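Side-chain contacts in polyketide biosynthesis 3-hydroxy-3-methylglutaryl-ACP synthase PksG (Bacillus subtilis, PDB 4YXT), which catalyses the aldol condensation of acetyl-AcpK with a beta-ketothioester polyketide intermediate on PksL, a step in making the antibiotic bacillaene: residues L221-Q226 against C330-Y335; A238-T243 against L281-P286; L247-H250 against M256-G259. The protein carries 1 engineered substitution. All coordinates share one frame; numbering follows the deposited sequence.

Contact 1: residues L221-Q226 against C330-Y335; sequences LDCCEQ and CCSEFY
C223 lies over S332, its CB touching the hydroxyl oxygen and its sulfur reaching past that residue to C330. Here helix 213-234 packs on one face of the mixed sheet of the thiolase fold, and strand 331-339 runs beneath it, with the CA atoms of C223 and S332 only 6.4 Å apart. C330 and S332, two residues apart, both point toward the helix, while C331 and E333 turn to the opposite face, where E333 meets helix 116-130 and forms a salt bridge with R106 of the second subunit. The tightest point is C223 CB against S332 OG at 3.0 Å, close for a carbon and an oxygen. S332 OG sits between its own backbone N and carbonyl carbon (chi1 64°), which raises it toward the helix. Its hydrogen bond goes to the carbonyl oxygen of Y194 on the neighbouring strand, so this buried hydroxyl has a polar partner even though what it meets on the helix is apolar. F324, Y326, Y194 and Y196 also touch C223, making a largely aromatic setting for its thiol. In C223, chi1 of -62° places the sulfur opposite the carbonyl carbon and leads it toward the loop end of the strand. There C223 SG meets C330 SG at 3.8 Å, a van der Waals approach of two separate sulfurs, far too long for a disulfide.

Contact 2: residues A238-T243 against L281-P286; sequences ANYQDT and LTRVKP
R283, the last residue of helix 273-283, stretches across to Y240 O in the loop ahead of strand 246-249. Its CB already heads toward that loop, with CG set opposite the carbonyl carbon. A bend at the third torsion (chi3 -59°) then turns the chain at CD. NE pairs with D279 on the same helix in a salt bridge, which fixes one side of the guanidinium and probably offsets part of its buried charge. CZ stands 3.5 Å from Y240 O, because both terminal nitrogens face that oxygen. NH1 makes the stronger bond to it: R283 NH1 to Y240 O is 2.9 Å with an N-H...O angle of 160°, arriving on a lone pair in the carbonyl plane, and the oxygen in turn lies in the guanidinium plane. NH1 also bonds to F244 O, whereas Q241 O, though close to NH1, is badly angled for a bond. The turn that presents Y240 O contains an Asx motif, in which N239 OD1 accepts from D242 N at 3.0 Å; separately, N239 N gives a hydrogen bond to T243 OG1 at 2.9 Å. NH2 of R283 reaches Y240 O too, at a longer 3.3 Å and a bent angle, and its position is less certain. L247 CD1 packs against the guanidinium at CZ and NH2, and M265 also touches the arginine side chain. The buried Y240 ring packs edge-to-face with F228, and its hydroxyl bonds to that of Y249.

Contact 3: residues L247-H250 against M256-G259; sequences LAYH and MVKG
Strand 246-249 ends at H250, assigned by similarity as a proton donor/acceptor of the active site, and the chain then enters helix 254-267, whose first turn packs back on the strand end. V257 does the packing with both of its methyls. CG1, opposite the backbone N (chi1 175°), goes to the Y249 ring, and CG2 goes to the main chain of H250. The nearest pair is V257 CG1 and Y249 CD2 at 3.6 Å; the same methyl lies 4.0 Å from Y249 CG and 4.1 Å from Y249 CE2, so it meets the CD2 flank of the ring obliquely. The strand is the outermost on its side of the mixed sheet in the chain, beside strand 319-327, and this is the helix-to-sheet packing of an alpha/beta layer in the thiolase fold. Y249 and A248 alternate: the tyrosine points to helix 254-267, whereas A248 turns away and touches L302 on helix 301-312. Y220 of helix 213-234 fills in beside both Y249 and V257, and its hydroxyl bonds to H250 O. H250 O therefore has a polar partner, while V257 CG2 touches H250 O at 3.6 Å. The imidazole of H250 takes no part in the valine contact: with CG opposite the backbone N (chi1 174°) it reaches C114, the acyl-thioester cysteine by similarity, and touches N296 and A301.

Contact 3 joins the other two. Its centre lies about 12 Å from that of contact 1 and about 11 Å from that of contact 2, while the centres of contacts 1 and 2 are about 17 Å apart. R283 O and L247 N, 2.8 Å apart, probably form a hydrogen bond tying the end of helix 273-283 to strand 246-249, and V284 CG1 packs on V257 CG1 at 4.0 Å. From contact 1, C224 SG comes within 4.2 Å of Y249 CE1. The active site lies nearest contact 3: the H250 side chain is about 4 Å from that of C114 and about 8 Å from that of S332. A82, an active-site position by similarity, is engineered here.

Contact 1: residues L221-Q226 against C330-Y335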
loop_
_atom_site.group_PDB
_atom_site.type_symbol
_atom_site.label_atom_id
_atom_site.label_comp_id
_atom_site.label_asym_id
_atom_site.label_seq_id
_atom_site.Cartn_x
_atom_site.Cartn_y
_atom_site.Cartn_z
ATOM N N LEU A 221 -15.996 -9.366 -15.125
ATOM C CA LEU A 221 -17.182 -10.236 -15.027
ATOM C C LEU A 221 -16.852 -11.594 -14.426
ATOM O O LEU A 221 -17.576 -12.107 -13.542
ATOM C CB LEU A 221 -17.831 -10.435 -16.392
ATOM C CG LEU A 221 -18.482 -9.210 -16.998
ATOM C CD1 LEU A 221 -18.777 -9.455 -18.489
ATOM C CD2 LEU A 221 -19.733 -8.807 -16.219
ATOM N N ASP A 222 -15.742 -12.178 -14.853
ATOM C CA ASP A 222 -15.293 -13.393 -14.159
ATOM C C ASP A 222 -15.121 -13.202 -12.626
ATOM O O ASP A 222 -15.579 -14.070 -11.840
ATOM C CB ASP A 222 -14.043 -13.935 -14.807
ATOM C CG ASP A 222 -14.281 -14.388 -16.270
ATOM O OD1 ASP A 222 -15.459 -14.616 -16.670
ATOM O OD2 ASP A 222 -13.270 -14.510 -17.021
ATOM N N CYS A 223 -14.539 -12.066 -12.194
ATOM C CA CYS A 223 -14.366 -11.814 -10.776
ATOM C C CYS A 223 -15.693 -11.515 -10.084
ATOM O O CYS A 223 -15.894 -11.925 -8.940
ATOM C CB CYS A 223 -13.371 -10.711 -10.450
ATOM S SG CYS A 223 -11.613 -10.904 -10.949
ATOM N N CYS A 224 -16.587 -10.791 -10.759
ATOM C CA CYS A 224 -17.917 -10.582 -10.200
ATOM C C CYS A 224 -18.610 -11.917 -9.805
ATOM O O CYS A 224 -19.145 -12.066 -8.687
ATOM C CB CYS A 224 -18.761 -9.769 -11.169
ATOM S SG CYS A 224 -20.199 -9.152 -10.349
ATOM N N GLU A 225 -18.520 -12.929 -10.656
ATOM C CA GLU A 225 -19.098 -14.238 -10.311
ATOM C C GLU A 225 -18.276 -15.009 -9.266
ATOM O O GLU A 225 -18.841 -15.630 -8.355
ATOM C CB GLU A 225 -19.261 -15.081 -11.578
ATOM C CG GLU A 225 -19.375 -16.586 -11.356
ATOM C CD GLU A 225 -19.440 -17.363 -12.673
ATOM O OE1 GLU A 225 -19.726 -16.743 -13.734
ATOM O OE2 GLU A 225 -19.186 -18.598 -12.653
ATOM N N GLN A 226 -16.946 -15.022 -9.381
ATOM C CA GLN A 226 -16.160 -15.816 -8.423
ATOM C C GLN A 226 -16.209 -15.231 -7.044
ATOM O O GLN A 226 -16.310 -15.954 -6.052
ATOM C CB GLN A 226 -14.711 -15.981 -8.862
ATOM C CG GLN A 226 -14.583 -16.833 -10.114
ATOM C CD GLN A 226 -15.044 -18.275 -9.925
ATOM O OE1 GLN A 226 -15.555 -18.907 -10.852
ATOM N NE2 GLN A 226 -14.861 -18.794 -8.723
ATOM N N CYS A 330 -4.731 -8.568 -11.310
ATOM C CA CYS A 330 -6.004 -8.039 -10.854
ATOM C C CYS A 330 -6.327 -8.618 -9.465
ATOM O O CYS A 330 -5.750 -9.620 -9.076
ATOM C CB CYS A 330 -7.133 -8.461 -11.771
ATOM S SG CYS A 330 -7.914 -10.077 -11.386
ATOM N N CYS A 331 -7.185 -7.946 -8.724
ATOM C CA CYS A 331 -7.733 -8.478 -7.447
ATOM C C CYS A 331 -9.164 -7.975 -7.302
ATOM O O CYS A 331 -9.513 -6.922 -7.892
ATOM C CB CYS A 331 -6.876 -8.090 -6.180
ATOM S SG CYS A 331 -7.255 -9.142 -4.731
ATOM N N SER A 332 -9.971 -8.694 -6.517
ATOM C CA SER A 332 -11.356 -8.350 -6.363
ATOM C C SER A 332 -11.939 -8.889 -5.050
ATOM O O SER A 332 -11.342 -9.731 -4.398
ATOM C CB SER A 332 -12.183 -8.846 -7.567
ATOM O OG SER A 332 -12.207 -10.253 -7.715
ATOM N N GLU A 333 -13.094 -8.358 -4.651
ATOM C CA GLU A 333 -13.719 -8.751 -3.412
ATOM C C GLU A 333 -15.220 -8.399 -3.389
ATOM O O GLU A 333 -15.606 -7.320 -3.815
ATOM C CB GLU A 333 -13.053 -8.105 -2.199
ATOM C CG GLU A 333 -13.557 -8.639 -0.812
ATOM C CD GLU A 333 -12.594 -8.320 0.379
ATOM O OE1 GLU A 333 -12.970 -8.505 1.561
ATOM O OE2 GLU A 333 -11.429 -7.888 0.169
ATOM N N PHE A 334 -16.023 -9.312 -2.824
ATOM C CA PHE A 334 -17.405 -9.067 -2.576
ATOM C C PHE A 334 -17.608 -9.131 -1.098
ATOM O O PHE A 334 -17.235 -10.094 -0.472
ATOM C CB PHE A 334 -18.284 -10.104 -3.276
ATOM C CG PHE A 334 -19.733 -9.862 -3.093
ATOM C CD1 PHE A 334 -20.421 -10.448 -2.034
ATOM C CD2 PHE A 334 -20.423 -9.034 -3.963
ATOM C CE1 PHE A 334 -21.761 -10.198 -1.858
ATOM C CE2 PHE A 334 -21.783 -8.788 -3.800
ATOM C CZ PHE A 334 -22.450 -9.347 -2.743
ATOM N N TYR A 335 -18.277 -8.137 -0.554
ATOM C CA TYR A 335 -18.574 -8.127 0.844
ATOM C C TYR A 335 -19.841 -7.327 1.087
ATOM O O TYR A 335 -20.372 -6.706 0.181
ATOM C CB TYR A 335 -17.414 -7.466 1.606
ATOM C CG TYR A 335 -16.937 -6.123 1.098
ATOM C CD1 TYR A 335 -16.283 -5.995 -0.104
ATOM C CD2 TYR A 335 -17.121 -4.968 1.863
ATOM C CE1 TYR A 335 -15.809 -4.769 -0.539
ATOM C CE2 TYR A 335 -16.664 -3.744 1.437
ATOM C CZ TYR A 335 -16.007 -3.650 0.244
ATOM O OH TYR A 335 -15.533 -2.429 -0.137
#

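Contact 2: residues A238-T243 against L281-P286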
loop_
_atom_site.group_PDB
_atom_site.type_symbol
_atom_site.label_atom_id
_atom_site.label_comp_id
_atom_site.label_asym_id
_atom_site.label_seq_id
_atom_site.Cartn_x
_atom_site.Cartn_y
_atom_site.Cartn_z
ATOM N N ALA A 238 -26.456 -17.596 1.425
ATOM C CA ALA A 238 -26.346 -16.288 0.774
ATOM C C ALA A 238 -27.046 -16.332 -0.561
ATOM O O ALA A 238 -26.763 -17.196 -1.381
ATOM C CB ALA A 238 -24.895 -15.872 0.628
ATOM N N ASN A 239 -27.972 -15.401 -0.774
ATOM C CA ASN A 239 -28.799 -15.384 -1.967
ATOM C C ASN A 239 -28.687 -14.019 -2.628
ATOM O O ASN A 239 -28.951 -12.989 -2.005
ATOM C CB ASN A 239 -30.278 -15.698 -1.605
ATOM C CG ASN A 239 -31.143 -15.885 -2.821
ATOM O OD1 ASN A 239 -31.558 -14.927 -3.466
ATOM N ND2 ASN A 239 -31.379 -17.124 -3.174
ATOM N N TYR A 240 -28.227 -14.013 -3.870
ATOM C CA TYR A 240 -27.899 -12.776 -4.538
ATOM C C TYR A 240 -29.129 -11.829 -4.670
ATOM O O TYR A 240 -28.980 -10.620 -4.718
ATOM C CB TYR A 240 -27.348 -13.091 -5.906
ATOM C CG TYR A 240 -26.573 -11.982 -6.548
ATOM C CD1 TYR A 240 -25.281 -11.657 -6.116
ATOM C CD2 TYR A 240 -27.086 -11.274 -7.595
ATOM C CE1 TYR A 240 -24.531 -10.648 -6.741
ATOM C CE2 TYR A 240 -26.347 -10.259 -8.213
ATOM C CZ TYR A 240 -25.084 -9.940 -7.781
ATOM O OH TYR A 240 -24.389 -8.907 -8.443
ATOM N N GLN A 241 -30.330 -12.396 -4.730
ATOM C CA GLN A 241 -31.552 -11.587 -4.733
ATOM C C GLN A 241 -32.016 -11.216 -3.346
ATOM O O GLN A 241 -32.295 -10.056 -3.099
ATOM C CB GLN A 241 -32.717 -12.300 -5.439
ATOM C CG GLN A 241 -32.640 -12.382 -6.959
ATOM C CD GLN A 241 -33.983 -12.773 -7.556
ATOM O OE1 GLN A 241 -34.199 -13.925 -7.969
ATOM N NE2 GLN A 241 -34.914 -11.822 -7.561
ATOM N N ASP A 242 -32.114 -12.186 -2.455
ATOM C CA ASP A 242 -32.827 -12.011 -1.177
ATOM C C ASP A 242 -32.039 -11.279 -0.098
ATOM O O ASP A 242 -32.606 -10.456 0.616
ATOM C CB ASP A 242 -33.283 -13.365 -0.598
ATOM C CG ASP A 242 -34.201 -14.154 -1.528
ATOM O OD1 ASP A 242 -34.857 -13.566 -2.436
ATOM O OD2 ASP A 242 -34.271 -15.398 -1.343
ATOM N N THR A 243 -30.733 -11.559 -0.004
ATOM C CA THR A 243 -29.877 -11.091 1.105
ATOM C C THR A 243 -29.585 -9.596 1.113
ATOM O O THR A 243 -29.362 -8.979 2.185
ATOM C CB THR A 243 -28.525 -11.848 1.058
ATOM O OG1 THR A 243 -28.792 -13.246 0.918
ATOM C CG2 THR A 243 -27.690 -11.623 2.296
ATOM N N LEU A 281 -33.465 -1.299 -11.193
ATOM C CA LEU A 281 -34.032 -0.019 -10.818
ATOM C C LEU A 281 -34.112 0.123 -9.340
ATOM O O LEU A 281 -33.776 1.132 -8.828
ATOM C CB LEU A 281 -35.468 0.090 -11.301
ATOM C CG LEU A 281 -35.713 0.388 -12.746
ATOM C CD1 LEU A 281 -37.223 0.517 -12.908
ATOM C CD2 LEU A 281 -34.962 1.642 -13.146
ATOM N N THR A 282 -34.596 -0.919 -8.663
ATOM C CA THR A 282 -34.624 -0.955 -7.214
ATOM C C THR A 282 -33.219 -0.914 -6.551
ATOM O O THR A 282 -32.954 -0.066 -5.709
ATOM C CB THR A 282 -35.326 -2.229 -6.790
ATOM O OG1 THR A 282 -36.610 -2.233 -7.393
ATOM C CG2 THR A 282 -35.505 -2.285 -5.322
ATOM N N ARG A 283 -32.325 -1.811 -6.963
ATOM C CA ARG A 283 -31.170 -2.141 -6.160
ATOM C C ARG A 283 -29.878 -1.577 -6.600
ATOM O O ARG A 283 -28.913 -1.637 -5.859
ATOM C CB ARG A 283 -31.005 -3.646 -6.157
ATOM C CG ARG A 283 -32.112 -4.336 -5.423
ATOM C CD ARG A 283 -31.609 -5.652 -4.918
ATOM N NE ARG A 283 -31.146 -6.522 -5.979
ATOM C CZ ARG A 283 -30.542 -7.676 -5.754
ATOM N NH1 ARG A 283 -30.297 -8.100 -4.497
ATOM N NH2 ARG A 283 -30.209 -8.421 -6.780
ATOM N N VAL A 284 -29.822 -1.093 -7.835
ATOM C CA VAL A 284 -28.567 -0.773 -8.470
ATOM C C VAL A 284 -28.483 0.668 -8.928
ATOM O O VAL A 284 -27.463 1.370 -8.693
ATOM C CB VAL A 284 -28.345 -1.698 -9.671
ATOM C CG1 VAL A 284 -26.982 -1.473 -10.284
ATOM C CG2 VAL A 284 -28.517 -3.156 -9.255
ATOM N N LYS A 285 -29.550 1.131 -9.557
ATOM C CA LYS A 285 -29.589 2.481 -10.092
ATOM C C LYS A 285 -29.357 3.552 -9.018
ATOM O O LYS A 285 -28.714 4.508 -9.301
ATOM C CB LYS A 285 -30.906 2.744 -10.841
ATOM C CG LYS A 285 -31.169 4.211 -11.150
ATOM C CD LYS A 285 -32.310 4.387 -12.142
ATOM C CE LYS A 285 -32.290 5.773 -12.817
ATOM N NZ LYS A 285 -32.700 6.851 -11.861
ATOM N N PRO A 286 -29.872 3.402 -7.791
ATOM C CA PRO A 286 -29.446 4.459 -6.827
ATOM C C PRO A 286 -27.882 4.698 -6.722
ATOM O O PRO A 286 -27.390 5.870 -6.731
ATOM C CB PRO A 286 -30.045 3.968 -5.513
ATOM C CG PRO A 286 -31.297 3.221 -5.959
ATOM C CD PRO A 286 -30.887 2.517 -7.215
#

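Contact 3: residues L247-H250 against M256-G259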
loop_
_atom_site.group_PDB
_atom_site.type_symbol
_atom_site.label_atom_id
_atom_site.label_comp_id
_atom_site.label_asym_id
_atom_site.label_seq_id
_atom_site.Cartn_x
_atom_site.Cartn_y
_atom_site.Cartn_z
ATOM N N LEU A 247 -27.106 -3.014 -4.219
ATOM C CA LEU A 247 -25.869 -3.568 -4.656
ATOM C C LEU A 247 -25.064 -2.416 -5.112
ATOM O O LEU A 247 -25.581 -1.487 -5.762
ATOM C CB LEU A 247 -26.063 -4.602 -5.801
ATOM C CG LEU A 247 -26.658 -5.954 -5.381
ATOM C CD1 LEU A 247 -27.133 -6.731 -6.612
ATOM C CD2 LEU A 247 -25.606 -6.794 -4.682
ATOM N N ALA A 248 -23.781 -2.440 -4.762
ATOM C CA ALA A 248 -22.923 -1.393 -5.234
ATOM C C ALA A 248 -21.797 -2.044 -5.915
ATOM O O ALA A 248 -21.308 -3.083 -5.468
ATOM C CB ALA A 248 -22.425 -0.547 -4.068
ATOM N N TYR A 249 -21.339 -1.465 -7.011
ATOM C CA TYR A 249 -20.262 -2.104 -7.716
ATOM C C TYR A 249 -19.172 -1.058 -8.046
ATOM O O TYR A 249 -19.467 0.162 -8.126
ATOM C CB TYR A 249 -20.718 -2.649 -9.052
ATOM C CG TYR A 249 -21.814 -3.607 -9.079
ATOM C CD1 TYR A 249 -21.576 -4.974 -9.348
ATOM C CD2 TYR A 249 -23.116 -3.183 -8.902
ATOM C CE1 TYR A 249 -22.613 -5.875 -9.447
ATOM C CE2 TYR A 249 -24.179 -4.080 -8.974
ATOM C CZ TYR A 249 -23.928 -5.420 -9.262
ATOM O OH TYR A 249 -25.005 -6.272 -9.348
ATOM N N HIS A 250 -17.958 -1.566 -8.309
ATOM C CA HIS A 250 -16.940 -0.759 -8.931
ATOM C C HIS A 250 -17.496 -0.281 -10.272
ATOM O O HIS A 250 -17.861 -1.116 -11.127
ATOM C CB HIS A 250 -15.677 -1.536 -9.211
ATOM C CG HIS A 250 -14.694 -0.737 -9.988
ATOM N ND1 HIS A 250 -14.213 0.450 -9.525
ATOM C CD2 HIS A 250 -14.108 -0.942 -11.191
ATOM C CE1 HIS A 250 -13.420 0.989 -10.434
ATOM N NE2 HIS A 250 -13.327 0.153 -11.449
ATOM N N MET A 256 -21.163 -0.432 -17.852
ATOM C CA MET A 256 -20.427 -1.629 -17.398
ATOM C C MET A 256 -21.223 -2.297 -16.287
ATOM O O MET A 256 -21.506 -3.486 -16.300
ATOM C CB MET A 256 -19.041 -1.230 -16.858
ATOM C CG MET A 256 -18.222 -2.380 -16.277
ATOM S SD MET A 256 -17.570 -3.360 -17.639
ATOM C CE MET A 256 -16.219 -2.286 -18.145
ATOM N N VAL A 257 -21.659 -1.489 -15.342
ATOM C CA VAL A 257 -22.372 -2.023 -14.225
ATOM C C VAL A 257 -23.750 -2.635 -14.584
ATOM O O VAL A 257 -24.177 -3.686 -14.053
ATOM C CB VAL A 257 -22.470 -0.936 -13.164
ATOM C CG1 VAL A 257 -23.324 -1.421 -12.010
ATOM C CG2 VAL A 257 -21.057 -0.590 -12.711
ATOM N N LYS A 258 -24.482 -1.953 -15.430
ATOM C CA LYS A 258 -25.750 -2.519 -15.913
ATOM C C LYS A 258 -25.546 -3.849 -16.620
ATOM O O LYS A 258 -26.304 -4.767 -16.424
ATOM C CB LYS A 258 -26.477 -1.561 -16.835
ATOM C CG LYS A 258 -27.902 -1.996 -17.123
ATOM C CD LYS A 258 -28.631 -0.892 -17.859
ATOM C CE LYS A 258 -29.937 -1.374 -18.470
ATOM N NZ LYS A 258 -30.982 -0.304 -18.362
ATOM N N GLY A 259 -24.517 -3.938 -17.445
ATOM C CA GLY A 259 -24.145 -5.210 -18.069
ATOM C C GLY A 259 -23.872 -6.316 -17.066
ATOM O O GLY A 259 -24.387 -7.423 -17.222
#